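Local coordinates for C3-degrading proteinase (CppA protein) (PDB 3E0R) that probably degrades complement component C3 as a streptococcal proteinase, and has N- and C-terminal sequence regions of the glyoxalase clan, at residues 18-32 / 109-121. Residues are numbered along the deposited sequence; the frame is centred on the assembly and turned at random.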
ATOM      1  N   ALA A  18       8.930  -2.303  -7.321  1.00 19.72           N
ATOM      2  CA  ALA A  18       8.539  -3.383  -8.246  1.00 20.53           C
ATOM      3  C   ALA A  18       9.762  -3.722  -9.075  1.00 21.25           C
ATOM      4  O   ALA A  18      10.479  -2.832  -9.484  1.00 20.73           O
ATOM      5  CB  ALA A  18       7.426  -2.926  -9.166  1.00 19.92           C
ATOM      6  N   ASN A  19      10.009  -5.011  -9.303  1.00 22.63           N
ATOM      7  CA  ASN A  19      11.131  -5.458 -10.148  1.00 22.83           C
ATOM      8  C   ASN A  19      10.715  -5.474 -11.612  1.00 23.53           C
ATOM      9  O   ASN A  19      11.142  -4.631 -12.385  1.00 23.69           O
ATOM     10  CB  ASN A  19      11.666  -6.835  -9.697  1.00 22.67           C
ATOM     11  CG  ASN A  19      12.794  -7.402 -10.622  1.00 23.07           C
ATOM     12  OD1 ASN A  19      13.231  -6.772 -11.593  1.00 23.51           O
ATOM     13  ND2 ASN A  19      13.252  -8.605 -10.298  1.00 21.48           N
ATOM     14  N   ASN A  20       9.902  -6.443 -12.000  1.00 24.70           N
ATOM     15  CA  ASN A  20       9.393  -6.475 -13.361  1.00 25.60           C
ATOM     16  C   ASN A  20       8.086  -5.715 -13.435  1.00 26.41           C
ATOM     17  O   ASN A  20       7.127  -6.070 -12.780  1.00 27.12           O
ATOM     18  CB  ASN A  20       9.196  -7.903 -13.851  1.00 25.87           C
ATOM     19  CG  ASN A  20       8.956  -7.955 -15.337  1.00 27.36           C
ATOM     20  OD1 ASN A  20       7.927  -7.469 -15.855  1.00 27.30           O
ATOM     21  ND2 ASN A  20       9.931  -8.503 -16.047  1.00 25.21           N
ATOM     22  N   ARG A  21       8.065  -4.661 -14.230  1.00 27.10           N
ATOM     23  CA  ARG A  21       6.872  -3.852 -14.407  1.00 27.73           C
ATOM     24  C   ARG A  21       5.675  -4.624 -14.941  1.00 27.25           C
ATOM     25  O   ARG A  21       4.579  -4.562 -14.374  1.00 28.22           O
ATOM     26  CB  ARG A  21       7.145  -2.698 -15.373  1.00 27.70           C
ATOM     27  CG  ARG A  21       6.304  -1.503 -15.059  1.00 31.71           C
ATOM     28  CD  ARG A  21       5.739  -0.883 -16.292  1.00 33.91           C
ATOM     29  NE  ARG A  21       5.148   0.414 -15.965  1.00 36.10           N
ATOM     30  CZ  ARG A  21       5.852   1.529 -15.767  1.00 36.61           C
ATOM     31  NH1 ARG A  21       7.182   1.535 -15.841  1.00 37.72           N
ATOM     32  NH2 ARG A  21       5.224   2.651 -15.506  1.00 35.71           N
ATOM     33  N   LYS A  22       5.857  -5.306 -16.057  1.00 26.58           N
ATOM     34  CA  LYS A  22       4.747  -5.989 -16.683  1.00 27.14           C
ATOM     35  C   LYS A  22       4.155  -7.002 -15.695  1.00 27.41           C
ATOM     36  O   LYS A  22       2.947  -7.113 -15.592  1.00 27.34           O
ATOM     37  CB  LYS A  22       5.168  -6.648 -18.004  1.00 26.71           C
ATOM     38  CG  LYS A  22       3.998  -7.102 -18.838  1.00 27.84           C
ATOM     39  CD  LYS A  22       3.442  -5.939 -19.637  1.00 30.30           C
ATOM     40  CE  LYS A  22       1.928  -6.003 -19.799  1.00 31.45           C
ATOM     41  NZ  LYS A  22       1.345  -4.674 -20.197  1.00 30.03           N
ATOM     42  N   LEU A  23       5.009  -7.725 -14.956  1.00 28.12           N
ATOM     43  CA  LEU A  23       4.537  -8.655 -13.931  1.00 28.10           C
ATOM     44  C   LEU A  23       3.609  -7.982 -12.943  1.00 28.08           C
ATOM     45  O   LEU A  23       2.501  -8.456 -12.675  1.00 27.74           O
ATOM     46  CB  LEU A  23       5.708  -9.246 -13.129  1.00 28.53           C
ATOM     47  CG  LEU A  23       6.280 -10.607 -13.461  1.00 29.20           C
ATOM     48  CD1 LEU A  23       7.432 -10.940 -12.506  1.00 29.80           C
ATOM     49  CD2 LEU A  23       5.170 -11.659 -13.409  1.00 29.96           C
ATOM     50  N   ASN A  24       4.102  -6.885 -12.372  1.00 28.50           N
ATOM     51  CA  ASN A  24       3.368  -6.132 -11.346  1.00 28.23           C
ATOM     52  C   ASN A  24       2.080  -5.523 -11.928  1.00 28.16           C
ATOM     53  O   ASN A  24       1.021  -5.547 -11.293  1.00 27.97           O
ATOM     54  CB  ASN A  24       4.292  -5.101 -10.669  1.00 27.88           C
ATOM     55  CG  ASN A  24       5.273  -5.738  -9.687  1.00 29.37           C
ATOM     56  OD1 ASN A  24       5.036  -5.726  -8.493  1.00 31.28           O
ATOM     57  ND2 ASN A  24       6.343  -6.366 -10.198  1.00 31.55           N
ATOM     58  N   GLU A  25       2.155  -5.017 -13.155  1.00 28.27           N
ATOM     59  CA  GLU A  25       0.950  -4.501 -13.858  1.00 28.15           C
ATOM     60  C   GLU A  25      -0.113  -5.574 -14.009  1.00 27.50           C
ATOM     61  O   GLU A  25      -1.282  -5.353 -13.759  1.00 27.62           O
ATOM     62  CB  GLU A  25       1.288  -4.060 -15.279  1.00 28.16           C
ATOM     63  CG  GLU A  25       2.159  -2.849 -15.431  1.00 28.81           C
ATOM     64  CD  GLU A  25       2.165  -2.339 -16.896  1.00 28.29           C
ATOM     65  OE1 GLU A  25       2.037  -3.155 -17.825  1.00 27.68           O
ATOM     66  OE2 GLU A  25       2.292  -1.113 -17.106  1.00 30.04           O
ATOM     67  N   THR A  26       0.318  -6.748 -14.467  1.00 26.86           N
ATOM     68  CA  THR A  26      -0.585  -7.859 -14.678  1.00 25.82           C
ATOM     69  C   THR A  26      -1.326  -8.216 -13.407  1.00 25.16           C
ATOM     70  O   THR A  26      -2.468  -8.657 -13.460  1.00 25.42           O
ATOM     71  CB  THR A  26       0.164  -9.103 -15.184  1.00 26.08           C
ATOM     72  OG1 THR A  26       1.037  -8.712 -16.245  1.00 27.35           O
ATOM     73  CG2 THR A  26      -0.797 -10.159 -15.688  1.00 25.15           C
ATOM     74  N   PHE A  27      -0.655  -8.029 -12.276  1.00 23.95           N
ATOM     75  CA  PHE A  27      -1.171  -8.423 -10.962  1.00 23.97           C
ATOM     76  C   PHE A  27      -2.190  -7.387 -10.474  1.00 23.20           C
ATOM     77  O   PHE A  27      -3.351  -7.711 -10.201  1.00 22.77           O
ATOM     78  CB  PHE A  27       0.012  -8.605  -9.960  1.00 23.41           C
ATOM     79  CG  PHE A  27      -0.408  -8.959  -8.575  1.00 23.08           C
ATOM     80  CD1 PHE A  27      -0.894 -10.232  -8.283  1.00 23.92           C
ATOM     81  CD2 PHE A  27      -0.341  -8.030  -7.566  1.00 23.48           C
ATOM     82  CE1 PHE A  27      -1.302 -10.562  -7.010  1.00 23.55           C
ATOM     83  CE2 PHE A  27      -0.752  -8.342  -6.291  1.00 22.05           C
ATOM     84  CZ  PHE A  27      -1.211  -9.592  -5.997  1.00 23.41           C
ATOM     85  N   TYR A  28      -1.764  -6.132 -10.439  1.00 22.59           N
ATOM     86  CA  TYR A  28      -2.565  -5.096  -9.792  1.00 22.77           C
ATOM     87  C   TYR A  28      -3.743  -4.641 -10.652  1.00 22.99           C
ATOM     88  O   TYR A  28      -4.850  -4.383 -10.147  1.00 21.12           O
ATOM     89  CB  TYR A  28      -1.678  -3.941  -9.420  1.00 22.27           C
ATOM     90  CG  TYR A  28      -0.880  -4.211  -8.185  1.00 19.96           C
ATOM     91  CD1 TYR A  28      -1.482  -4.169  -6.939  1.00 20.34           C
ATOM     92  CD2 TYR A  28       0.506  -4.425  -8.245  1.00 20.94           C
ATOM     93  CE1 TYR A  28      -0.733  -4.407  -5.764  1.00 18.66           C
ATOM     94  CE2 TYR A  28       1.272  -4.657  -7.066  1.00 20.45           C
ATOM     95  CZ  TYR A  28       0.627  -4.663  -5.845  1.00 18.98           C
ATOM     96  OH  TYR A  28       1.348  -4.865  -4.714  1.00 18.52           O
ATOM     97  N   ILE A  29      -3.509  -4.646 -11.961  1.00 23.73           N
ATOM     98  CA  ILE A  29      -4.508  -4.208 -12.920  1.00 24.70           C
ATOM     99  C   ILE A  29      -5.335  -5.393 -13.348  1.00 25.31           C
ATOM    100  O   ILE A  29      -6.533  -5.420 -13.108  1.00 24.65           O
ATOM    101  CB  ILE A  29      -3.880  -3.496 -14.170  1.00 24.72           C
ATOM    102  CG1 ILE A  29      -3.177  -2.211 -13.751  1.00 25.41           C
ATOM    103  CG2 ILE A  29      -4.951  -3.152 -15.192  1.00 23.07           C
ATOM    104  CD1 ILE A  29      -2.156  -1.752 -14.738  1.00 24.73           C
ATOM    105  N   GLU A  30      -4.689  -6.389 -13.958  1.00 26.46           N
ATOM    106  CA  GLU A  30      -5.438  -7.480 -14.550  1.00 27.63           C
ATOM    107  C   GLU A  30      -6.024  -8.356 -13.466  1.00 27.82           C
ATOM    108  O   GLU A  30      -7.198  -8.719 -13.517  1.00 28.96           O
ATOM    109  CB  GLU A  30      -4.630  -8.343 -15.527  1.00 28.13           C
ATOM    110  CG  GLU A  30      -3.428  -7.670 -16.194  1.00 30.89           C
ATOM    111  CD  GLU A  30      -3.595  -7.316 -17.655  1.00 31.90           C
ATOM    112  OE1 GLU A  30      -3.493  -8.257 -18.479  1.00 30.91           O
ATOM    113  OE2 GLU A  30      -3.759  -6.100 -17.958  1.00 33.00           O
ATOM    114  N   THR A  31      -5.229  -8.714 -12.480  1.00 28.10           N
ATOM    115  CA  THR A  31      -5.710  -9.682 -11.497  1.00 28.07           C
ATOM    116  C   THR A  31      -6.634  -8.947 -10.514  1.00 28.59           C
ATOM    117  O   THR A  31      -7.826  -9.306 -10.409  1.00 29.09           O
ATOM    118  CB  THR A  31      -4.533 -10.491 -10.869  1.00 28.13           C
ATOM    119  OG1 THR A  31      -3.775 -11.086 -11.941  1.00 27.07           O
ATOM    120  CG2 THR A  31      -5.024 -11.606  -9.906  1.00 27.69           C
ATOM    121  N   LEU A  32      -6.140  -7.867  -9.896  1.00 27.96           N
ATOM    122  CA  LEU A  32      -6.873  -7.244  -8.794  1.00 27.81           C
ATOM    123  C   LEU A  32      -7.959  -6.255  -9.186  1.00 27.61           C
ATOM    124  O   LEU A  32      -8.841  -5.983  -8.392  1.00 28.75           O
ATOM    125  CB  LEU A  32      -5.904  -6.619  -7.771  1.00 28.03           C
ATOM    126  CG  LEU A  32      -5.012  -7.631  -6.994  1.00 27.11           C
ATOM    127  CD1 LEU A  32      -4.186  -6.899  -5.899  1.00 23.34           C
ATOM    128  CD2 LEU A  32      -5.820  -8.819  -6.461  1.00 22.99           C
ATOM    129  N   PHE A 109     -10.071 -12.266   0.256  1.00 25.69           N
ATOM    130  CA  PHE A 109      -8.949 -13.170   0.027  1.00 25.27           C
ATOM    131  C   PHE A 109      -7.617 -12.520   0.237  1.00 24.57           C
ATOM    132  O   PHE A 109      -7.517 -11.315   0.293  1.00 25.01           O
ATOM    133  CB  PHE A 109      -9.037 -13.869  -1.366  1.00 24.98           C
ATOM    134  CG  PHE A 109      -8.856 -12.963  -2.506  1.00 25.23           C
ATOM    135  CD1 PHE A 109      -7.594 -12.796  -3.068  1.00 25.63           C
ATOM    136  CD2 PHE A 109      -9.949 -12.241  -3.027  1.00 26.03           C
ATOM    137  CE1 PHE A 109      -7.399 -11.928  -4.120  1.00 24.68           C
ATOM    138  CE2 PHE A 109      -9.778 -11.367  -4.076  1.00 25.98           C
ATOM    139  CZ  PHE A 109      -8.484 -11.210  -4.632  1.00 26.50           C
ATOM    140  N   GLU A 110      -6.611 -13.371   0.392  1.00 24.23           N
ATOM    141  CA  GLU A 110      -5.227 -12.989   0.333  1.00 23.74           C
ATOM    142  C   GLU A 110      -4.545 -13.589  -0.906  1.00 22.48           C
ATOM    143  O   GLU A 110      -4.903 -14.622  -1.380  1.00 20.75           O
ATOM    144  CB  GLU A 110      -4.515 -13.453   1.562  1.00 23.74           C
ATOM    145  CG  GLU A 110      -4.706 -12.563   2.739  1.00 25.52           C
ATOM    146  CD  GLU A 110      -4.145 -13.181   3.990  1.00 24.26           C
ATOM    147  OE1 GLU A 110      -4.182 -14.417   4.072  1.00 27.51           O
ATOM    148  OE2 GLU A 110      -3.678 -12.447   4.874  1.00 24.29           O
ATOM    149  N   ILE A 111      -3.576 -12.851  -1.419  1.00 23.12           N
ATOM    150  CA  ILE A 111      -2.783 -13.216  -2.564  1.00 22.86           C
ATOM    151  C   ILE A 111      -1.409 -12.512  -2.413  1.00 22.82           C
ATOM    152  O   ILE A 111      -1.350 -11.430  -1.868  1.00 22.61           O
ATOM    153  CB  ILE A 111      -3.534 -12.811  -3.835  1.00 22.40           C
ATOM    154  CG1 ILE A 111      -2.957 -13.520  -5.056  1.00 23.11           C
ATOM    155  CG2 ILE A 111      -3.537 -11.308  -4.021  1.00 23.12           C
ATOM    156  CD1 ILE A 111      -3.842 -13.408  -6.271  1.00 22.58           C
ATOM    157  N   PHE A 112      -0.325 -13.153  -2.856  1.00 22.84           N
ATOM    158  CA  PHE A 112       0.998 -12.555  -2.929  1.00 22.57           C
ATOM    159  C   PHE A 112       1.237 -11.875  -4.306  1.00 23.51           C
ATOM    160  O   PHE A 112       0.851 -12.353  -5.395  1.00 22.79           O
ATOM    161  CB  PHE A 112       2.093 -13.603  -2.661  1.00 23.10           C
ATOM    162  CG  PHE A 112       2.312 -13.935  -1.168  1.00 24.18           C
ATOM    163  CD1 PHE A 112       3.129 -13.146  -0.365  1.00 25.47           C
ATOM    164  CD2 PHE A 112       1.733 -15.056  -0.580  1.00 24.18           C
ATOM    165  CE1 PHE A 112       3.331 -13.466   1.013  1.00 25.61           C
ATOM    166  CE2 PHE A 112       1.947 -15.357   0.777  1.00 23.60           C
ATOM    167  CZ  PHE A 112       2.734 -14.564   1.561  1.00 21.70           C
ATOM    168  N   SER A 113       1.883 -10.732  -4.241  1.00 23.35           N
ATOM    169  CA  SER A 113       2.271 -10.010  -5.421  1.00 23.38           C
ATOM    170  C   SER A 113       3.625 -10.597  -5.911  1.00 23.61           C
ATOM    171  O   SER A 113       4.313 -11.313  -5.159  1.00 23.06           O
ATOM    172  CB  SER A 113       2.443  -8.532  -5.060  1.00 22.51           C
ATOM    173  OG  SER A 113       3.779  -8.314  -4.656  1.00 20.73           O
ATOM    174  N   PRO A 114       4.025 -10.250  -7.148  1.00 23.95           N
ATOM    175  CA  PRO A 114       5.325 -10.622  -7.709  1.00 23.71           C
ATOM    176  C   PRO A 114       6.525 -10.268  -6.809  1.00 23.92           C
ATOM    177  O   PRO A 114       7.582 -10.866  -6.977  1.00 23.06           O
ATOM    178  CB  PRO A 114       5.405  -9.803  -9.004  1.00 23.00           C
ATOM    179  CG  PRO A 114       4.050  -9.412  -9.325  1.00 23.59           C
ATOM    180  CD  PRO A 114       3.243  -9.407  -8.083  1.00 24.35           C
ATOM    181  N   GLU A 115       6.383  -9.296  -5.891  1.00 24.76           N
ATOM    182  CA  GLU A 115       7.494  -8.953  -4.972  1.00 25.52           C
ATOM    183  C   GLU A 115       7.268  -9.510  -3.560  1.00 25.75           C
ATOM    184  O   GLU A 115       7.954  -9.121  -2.589  1.00 25.10           O
ATOM    185  CB  GLU A 115       7.706  -7.447  -4.918  1.00 25.32           C
ATOM    186  CG  GLU A 115       7.713  -6.753  -6.233  1.00 24.72           C
ATOM    187  CD  GLU A 115       8.792  -7.194  -7.158  1.00 25.96           C
ATOM    188  OE1 GLU A 115       9.910  -7.621  -6.719  1.00 25.12           O
ATOM    189  OE2 GLU A 115       8.514  -7.083  -8.368  1.00 24.51           O
ATOM    190  N   ASP A 116       6.265 -10.388  -3.488  1.00 26.74           N
ATOM    191  CA  ASP A 116       5.866 -11.174  -2.298  1.00 26.79           C
ATOM    192  C   ASP A 116       5.261 -10.294  -1.226  1.00 26.31           C
ATOM    193  O   ASP A 116       5.391 -10.552  -0.040  1.00 26.75           O
ATOM    194  CB  ASP A 116       7.033 -11.979  -1.704  1.00 27.14           C
ATOM    195  CG  ASP A 116       7.681 -12.876  -2.697  1.00 28.40           C
ATOM    196  OD1 ASP A 116       6.989 -13.810  -3.175  1.00 29.95           O
ATOM    197  OD2 ASP A 116       8.881 -12.634  -2.994  1.00 32.07           O
ATOM    198  N   ASP A 117       4.609  -9.241  -1.654  1.00 26.12           N
ATOM    199  CA  ASP A 117       3.834  -8.430  -0.762  1.00 25.10           C
ATOM    200  C   ASP A 117       2.517  -9.164  -0.607  1.00 24.87           C
ATOM    201  O   ASP A 117       1.928  -9.614  -1.586  1.00 25.04           O
ATOM    202  CB  ASP A 117       3.660  -7.053  -1.384  1.00 25.12           C
ATOM    203  CG  ASP A 117       4.975  -6.254  -1.424  1.00 26.69           C
ATOM    204  OD1 ASP A 117       5.698  -6.303  -0.386  1.00 24.49           O
ATOM    205  OD2 ASP A 117       5.264  -5.552  -2.474  1.00 27.47           O
ATOM    206  N   LEU A 118       2.067  -9.325   0.636  1.00 24.82           N
ATOM    207  CA  LEU A 118       0.786  -9.980   0.925  1.00 23.62           C
ATOM    208  C   LEU A 118      -0.308  -8.940   0.931  1.00 23.18           C
ATOM    209  O   LEU A 118      -0.231  -7.944   1.651  1.00 21.94           O
ATOM    210  CB  LEU A 118       0.860 -10.687   2.274  1.00 23.49           C
ATOM    211  CG  LEU A 118      -0.280 -11.582   2.767  1.00 23.25           C
ATOM    212  CD1 LEU A 118      -0.741 -12.690   1.788  1.00 23.46           C
ATOM    213  CD2 LEU A 118       0.189 -12.233   4.023  1.00 23.62           C
ATOM    214  N   ILE A 119      -1.330  -9.182   0.105  1.00 23.83           N
ATOM    215  CA  ILE A 119      -2.451  -8.260  -0.090  1.00 23.44           C
ATOM    216  C   ILE A 119      -3.705  -8.946   0.383  1.00 22.69           C
ATOM    217  O   ILE A 119      -3.929 -10.100   0.050  1.00 22.94           O
ATOM    218  CB  ILE A 119      -2.645  -7.803  -1.588  1.00 23.77           C
ATOM    219  CG1 ILE A 119      -1.521  -6.900  -2.153  1.00 25.42           C
ATOM    220  CG2 ILE A 119      -3.873  -6.886  -1.717  1.00 22.95           C
ATOM    221  CD1 ILE A 119      -0.098  -7.302  -1.984  1.00 28.06           C
ATOM    222  N   LEU A 120      -4.481  -8.246   1.208  1.00 22.21           N
ATOM    223  CA  LEU A 120      -5.798  -8.664   1.624  1.00 21.92           C
ATOM    224  C   LEU A 120      -6.799  -7.803   0.884  1.00 22.02           C
ATOM    225  O   LEU A 120      -6.730  -6.590   0.966  1.00 22.28           O
ATOM    226  CB  LEU A 120      -5.987  -8.496   3.150  1.00 22.24           C
ATOM    227  CG  LEU A 120      -7.421  -8.730   3.724  1.00 21.64           C
ATOM    228  CD1 LEU A 120      -7.853 -10.216   3.532  1.00 21.80           C
ATOM    229  CD2 LEU A 120      -7.547  -8.357   5.152  1.00 21.10           C
ATOM    230  N   ILE A 121      -7.706  -8.426   0.130  1.00 23.34           N
ATOM    231  CA  ILE A 121      -8.837  -7.711  -0.480  1.00 23.96           C
ATOM    232  C   ILE A 121     -10.115  -8.153   0.198  1.00 23.38           C
ATOM    233  O   ILE A 121     -10.419  -9.343   0.213  1.00 24.56           O
ATOM    234  CB  ILE A 121      -8.983  -7.970  -1.997  1.00 24.48           C
ATOM    235  CG1 ILE A 121      -7.625  -7.757  -2.682  1.00 28.60           C
ATOM    236  CG2 ILE A 121     -10.082  -7.043  -2.622  1.00 23.75           C
ATOM    237  CD1 ILE A 121      -7.748  -6.952  -3.993  1.00 33.85           C
TER
HETATM  238  O   HOH W   1      11.478  -9.367  -7.465  1.00 47.77           O
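The Phe27 ring meets the turn of a beta hairpin with one face. Ser113 CA lies over that face, 3.7 Å from the Phe27 ring centroid, and Pro114 CD lies over it too, so both make CH-pi contacts. At the ring edge, near its plane, sit Ile111 CG2 and Ile119 CG1. Phe27 CG is anti to the backbone N (chi1 178°), which sends the ring out from helix 21-31 to the hairpin. Phe27 CD2 in turn stands over the centre of the Tyr28 ring. Phe109 receives Leu32 CD2 at its edge.

The arrangement is a helix packed on a hairpin, strands 107-112 and 118-122, within the CppA N-terminal family region of the glyoxalase clan. The helix runs nearly antiparallel to strand 109-112 (167°). Leu32 CD2 also reaches Ile121 CD1 at 3.6 Å. Strand 74-81 and helix 84-91 continue this apolar packing.

A type I turn joins the strands from Ser113 to Asp116. Ser113 OG accepts from Glu115 N in an ST turn and also from Asp117 N.

The polar end lies at the start of the helix, where Asn20 is the N-cap. Asn24 ND2 donates to both Asn20 O and Glu115 OE2. The Asn24 amide is nearly coplanar with the Glu115 carboxylate, and Asn24 ND2 meets the anti lone pair of Glu115 OE2 at 2.9 Å. Asn19 N reaches Glu115 OE2 from above the carboxylate plane, at 2.7 Å.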